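Local structure of Alr3790 protein (Anabaena sp., 3HIX) at residues A[20-23]-A[24-28]; A[58-61]-A[62-66]. The protein is of unknown function but contains a domain of the rhodanese-like family, whose active members transfer sulfur from donor to acceptor molecules. All blocks are in the same frame, centred on the assembly; numbering follows the deposited sequence.

Interaction 1: residues A[20-23]-A[24-28]. With MN (manganese (II) ion), chain D.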
loop_
_atom_site.group_PDB
_atom_site.type_symbol
_atom_site.label_atom_id
_atom_site.label_comp_id
_atom_site.label_asym_id
_atom_site.label_seq_id
_atom_site.Cartn_x
_atom_site.Cartn_y
_atom_site.Cartn_z
ATOM N N ARG A 20 0.853 4.505 -2.812
ATOM C CA ARG A 20 1.547 5.646 -3.398
ATOM C C ARG A 20 1.597 5.494 -4.915
ATOM O O ARG A 20 1.233 4.454 -5.463
ATOM C CB ARG A 20 2.977 5.737 -2.857
ATOM C CG ARG A 20 3.049 5.903 -1.341
ATOM C CD ARG A 20 4.480 5.779 -0.847
ATOM N NE ARG A 20 5.071 4.504 -1.244
ATOM C CZ ARG A 20 6.377 4.248 -1.234
ATOM N NH1 ARG A 20 7.234 5.176 -0.834
ATOM N NH2 ARG A 20 6.833 3.082 -1.674
ATOM N N ASP A 21 2.058 6.544 -5.583
ATOM C CA ASP A 21 2.194 6.550 -7.034
ATOM C C ASP A 21 3.096 5.375 -7.417
ATOM O O ASP A 21 4.086 5.110 -6.738
ATOM C CB ASP A 21 2.842 7.864 -7.467
ATOM C CG ASP A 21 2.421 8.294 -8.850
ATOM O OD1 ASP A 21 1.217 8.545 -9.053
ATOM O OD2 ASP A 21 3.301 8.388 -9.730
ATOM N N ARG A 22 2.759 4.674 -8.493
ATOM C CA ARG A 22 3.557 3.532 -8.931
ATOM C C ARG A 22 5.026 3.891 -9.154
ATOM O O ARG A 22 5.915 3.054 -8.963
ATOM C CB ARG A 22 2.973 2.930 -10.215
ATOM C CG ARG A 22 3.830 1.820 -10.843
ATOM C CD ARG A 22 4.129 0.702 -9.848
ATOM N NE ARG A 22 5.178 -0.201 -10.314
ATOM C CZ ARG A 22 4.964 -1.382 -10.884
ATOM N NH1 ARG A 22 3.725 -1.822 -11.066
ATOM N NH2 ARG A 22 5.994 -2.130 -11.259
ATOM N N SER A 23 5.277 5.133 -9.561
ATOM C CA SER A 23 6.640 5.593 -9.805
ATOM C C SER A 23 7.400 5.564 -8.488
ATOM O O SER A 23 8.591 5.260 -8.451
ATOM C CB SER A 23 6.636 7.025 -10.351
ATOM O OG SER A 23 6.267 7.954 -9.341
ATOM N N THR A 24 6.693 5.893 -7.414
ATOM C CA THR A 24 7.260 5.917 -6.080
ATOM C C THR A 24 7.508 4.486 -5.618
ATOM O O THR A 24 8.551 4.177 -5.044
ATOM C CB THR A 24 6.300 6.618 -5.100
ATOM O OG1 THR A 24 6.007 7.934 -5.583
ATOM C CG2 THR A 24 6.924 6.720 -3.721
ATOM N N TYR A 25 6.542 3.617 -5.884
ATOM C CA TYR A 25 6.646 2.212 -5.521
ATOM C C TYR A 25 7.936 1.633 -6.108
ATOM O O TYR A 25 8.702 0.966 -5.407
ATOM C CB TYR A 25 5.401 1.478 -6.038
ATOM C CG TYR A 25 5.395 -0.029 -5.887
ATOM C CD1 TYR A 25 5.908 -0.850 -6.892
ATOM C CD2 TYR A 25 4.824 -0.638 -4.762
ATOM C CE1 TYR A 25 5.846 -2.245 -6.788
ATOM C CE2 TYR A 25 4.758 -2.031 -4.647
ATOM C CZ TYR A 25 5.268 -2.825 -5.664
ATOM O OH TYR A 25 5.185 -4.198 -5.566
ATOM N N ASN A 26 8.190 1.922 -7.379
ATOM C CA ASN A 26 9.384 1.441 -8.075
ATOM C C ASN A 26 10.702 1.812 -7.402
ATOM O O ASN A 26 11.660 1.056 -7.485
ATOM C CB ASN A 26 9.421 1.973 -9.514
ATOM C CG ASN A 26 8.413 1.285 -10.417
ATOM O OD1 ASN A 26 8.204 1.690 -11.567
ATOM N ND2 ASN A 26 7.790 0.238 -9.906
ATOM N N ASP A 27 10.739 2.982 -6.764
ATOM C CA ASP A 27 11.939 3.483 -6.085
ATOM C C ASP A 27 12.218 2.773 -4.783
ATOM O O ASP A 27 13.271 2.967 -4.178
ATOM C CB ASP A 27 11.813 4.981 -5.777
ATOM C CG ASP A 27 11.808 5.831 -7.023
ATOM O OD1 ASP A 27 12.263 5.324 -8.065
ATOM O OD2 ASP A 27 11.362 6.996 -6.957
ATOM N N GLY A 28 11.264 1.970 -4.339
ATOM C CA GLY A 28 11.426 1.258 -3.091
ATOM C C GLY A 28 10.122 1.083 -2.344
ATOM O O GLY A 28 9.411 2.049 -2.061
HETATM MN MN MN D . 12.539 6.136 -10.038
HETATM O O HOH W 1 9.705 4.634 -2.401
HETATM O O HOH W 2 3.661 9.208 -4.868
HETATM O O HOH W 3 10.209 5.961 -10.308
HETATM O O HOH W 4 12.072 8.266 -9.256
HETATM O O HOH W 5 14.680 6.162 -9.869
#
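The guanidinium of Arg20, two residues before the short helix 22-26 of the rhodanese-like domain, reaches along it to Gly28, the first residue after it to leave helical backbone angles. Its NH2 donates to Gly28 O at 2.8 Å, nearly straight at 159° and with the acceptor in the guanidinium plane. The methyl CG2 of Thr24 lies over one face of the same group, 3.3 Å from NH1 and offset toward the rim. A bend at chi3 (-57°) turns the arginine end to this position, and water 1 links its NH1 to Thr24 O and Gly28 O. Asp18 forms a salt bridge with NH2, so the group is fixed from outside the helix as well.

At the helix start, Asp21 O accepts a regular bond from Tyr25 N at 3.0 Å and a weaker one from Thr24 N. Ser23 OG donates to Asp21 OD2, meeting its anti lone pair. Arg22 NE approaches Tyr25 CD1 obliquely at 3.6 Å, while the phenol hydroxyl is bonded to Ala33 O.

Farther out, Asp27 binds manganese alongside His102 and His104 of the C-terminal polyhistidine tail, probably an expression tag, so the site may owe its existence to the construct. Water 3 joins the metal to Ser23 O. Asp27 OD1 sits 2.1 Å from the manganese, while OD2 accepts a hydrogen from metal-bound water 4.

Interaction 2: residues A[58-61]-A[62-66]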
loop_
_atom_site.group_PDB
_atom_site.type_symbol
_atom_site.label_atom_id
_atom_site.label_comp_id
_atom_site.label_asym_id
_atom_site.label_seq_id
_atom_site.Cartn_x
_atom_site.Cartn_y
_atom_site.Cartn_z
ATOM N N TYR A 58 -0.263 1.458 3.413
ATOM C CA TYR A 58 0.608 2.582 3.680
ATOM C C TYR A 58 0.666 3.407 2.410
ATOM O O TYR A 58 0.616 2.876 1.299
ATOM C CB TYR A 58 2.021 2.125 4.122
ATOM C CG TYR A 58 2.906 1.521 3.049
ATOM C CD1 TYR A 58 3.852 2.298 2.378
ATOM C CD2 TYR A 58 2.843 0.162 2.749
ATOM C CE1 TYR A 58 4.719 1.732 1.438
ATOM C CE2 TYR A 58 3.701 -0.414 1.811
ATOM C CZ TYR A 58 4.634 0.375 1.160
ATOM O OH TYR A 58 5.464 -0.190 0.226
ATOM N N GLY A 59 0.702 4.719 2.585
ATOM C CA GLY A 59 0.786 5.619 1.457
ATOM C C GLY A 59 1.854 6.629 1.815
ATOM O O GLY A 59 2.664 6.374 2.700
ATOM N N ALA A 60 1.855 7.772 1.141
ATOM C CA ALA A 60 2.835 8.816 1.401
ATOM C C ALA A 60 2.274 9.845 2.371
ATOM O O ALA A 60 1.808 10.907 1.960
ATOM C CB ALA A 60 3.220 9.483 0.097
ATOM N N GLY A 61 2.315 9.520 3.658
ATOM C CA GLY A 61 1.803 10.415 4.678
ATOM C C GLY A 61 0.544 9.874 5.329
ATOM O O GLY A 61 -0.134 9.014 4.764
ATOM N N ASP A 62 0.226 10.374 6.519
ATOM C CA ASP A 62 -0.968 9.941 7.245
ATOM C C ASP A 62 -2.247 10.219 6.460
ATOM O O ASP A 62 -3.159 9.395 6.444
ATOM C CB ASP A 62 -1.069 10.664 8.593
ATOM C CG ASP A 62 0.071 10.326 9.526
ATOM O OD1 ASP A 62 1.143 9.912 9.035
ATOM O OD2 ASP A 62 -0.100 10.491 10.753
ATOM N N GLU A 63 -2.309 11.379 5.808
ATOM C CA GLU A 63 -3.505 11.755 5.060
ATOM C C GLU A 63 -3.872 10.779 3.947
ATOM O O GLU A 63 -5.010 10.314 3.876
ATOM C CB GLU A 63 -3.362 13.167 4.469
ATOM C CG GLU A 63 -4.696 13.728 3.970
ATOM C CD GLU A 63 -4.554 15.018 3.176
ATOM O OE1 GLU A 63 -3.658 15.829 3.499
ATOM O OE2 GLU A 63 -5.352 15.224 2.236
ATOM N N GLN A 64 -2.923 10.484 3.064
ATOM C CA GLN A 64 -3.196 9.559 1.974
ATOM C C GLN A 64 -3.486 8.160 2.518
ATOM O O GLN A 64 -4.324 7.438 1.983
ATOM C CB GLN A 64 -2.015 9.520 1.002
ATOM C CG GLN A 64 -2.148 8.499 -0.107
ATOM C CD GLN A 64 -1.010 8.579 -1.111
ATOM O OE1 GLN A 64 -1.088 9.315 -2.093
ATOM N NE2 GLN A 64 0.059 7.830 -0.859
ATOM N N THR A 65 -2.790 7.778 3.583
ATOM C CA THR A 65 -3.001 6.466 4.188
ATOM C C THR A 65 -4.449 6.365 4.668
ATOM O O THR A 65 -5.162 5.434 4.304
ATOM C CB THR A 65 -2.010 6.249 5.351
ATOM O OG1 THR A 65 -0.678 6.262 4.826
ATOM C CG2 THR A 65 -2.240 4.917 6.035
ATOM N N SER A 66 -4.888 7.346 5.457
ATOM C CA SER A 66 -6.259 7.374 5.970
ATOM C C SER A 66 -7.279 7.332 4.844
ATOM O O SER A 66 -8.280 6.628 4.938
ATOM C CB SER A 66 -6.502 8.632 6.803
ATOM O OG SER A 66 -5.877 8.537 8.062
HETATM O O HOH W 6 -0.262 12.134 2.789
#
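Gly61 and Thr65 meet at a single carbonyl. Gly61 O receives Thr65 N at 3.2 Å in the first i to i-4 bond of helix 62-74, and Thr65 OG1 at 2.8 Å, the two donors coming from opposite faces of the carbonyl plane. Thr65 makes this double approach possible through a chi1 of -63°, which sets OG1 beside its own backbone N. The hydroxyl gives its hydrogen to Gly61 O while its oxygen accepts from Gly59 N, 3.1 Å away. One side chain thus ties both the N-cap residue and the loop two residues earlier to the helix. A valine in place of Thr65 would probably leave Gly59 N without its mate and Gly61 O gripped by the backbone alone, setting the loop freer to shift.

Gly61 takes phi 111°, where a side chain would be jammed against the carbonyl O of Ala60. Gln64 supplies the other half of the contact. Its chain, extended beyond CG, runs back along the loop until the amide lies against Ala60 and the CA of Gly59, with CD 3.7 Å from Ala60 N. A CB on Gly59 would point toward the Gln64 side chain and, in its present position, would probably crowd it. Water 6 reinforces the same turn, donating to Ala60 O at 2.5 Å and accepting from Gln64 N.

Outside, Tyr58 OH bonds to Ile30 N, and Thr65 packs on Glu82 of the neighbouring strand 80-82. The whole is a strand-loop-helix turn at a helix N-terminus, at the place where rhodanese enzymes carry their catalytic-cysteine loop; residues 58-66 include no cysteine, consistent with a variant lacking that chemistry.

Both interactions are partly buried: interaction 1 takes in a whole short helix, with Arg20 and Tyr25 buried and Asp27 exposed, whereas interaction 2 is the start of a longer one, with Gly59 and Thr65 buried and Gly61 exposed. In residues 20-28 a long charged side chain spans the helix, and exposed Asp27 binds a manganese ion; in residues 58-66 a short hydroxyl and two glycines shape a tight loop. Their centres lie about 14 Å apart, and they meet through Arg20, whose CG packs 3.3 Å from Ala60 N. The arginine that bridges one helix therefore also lines the loop before the other, joining the loops that follow the adjacent parallel strands 15-18 and 55-58.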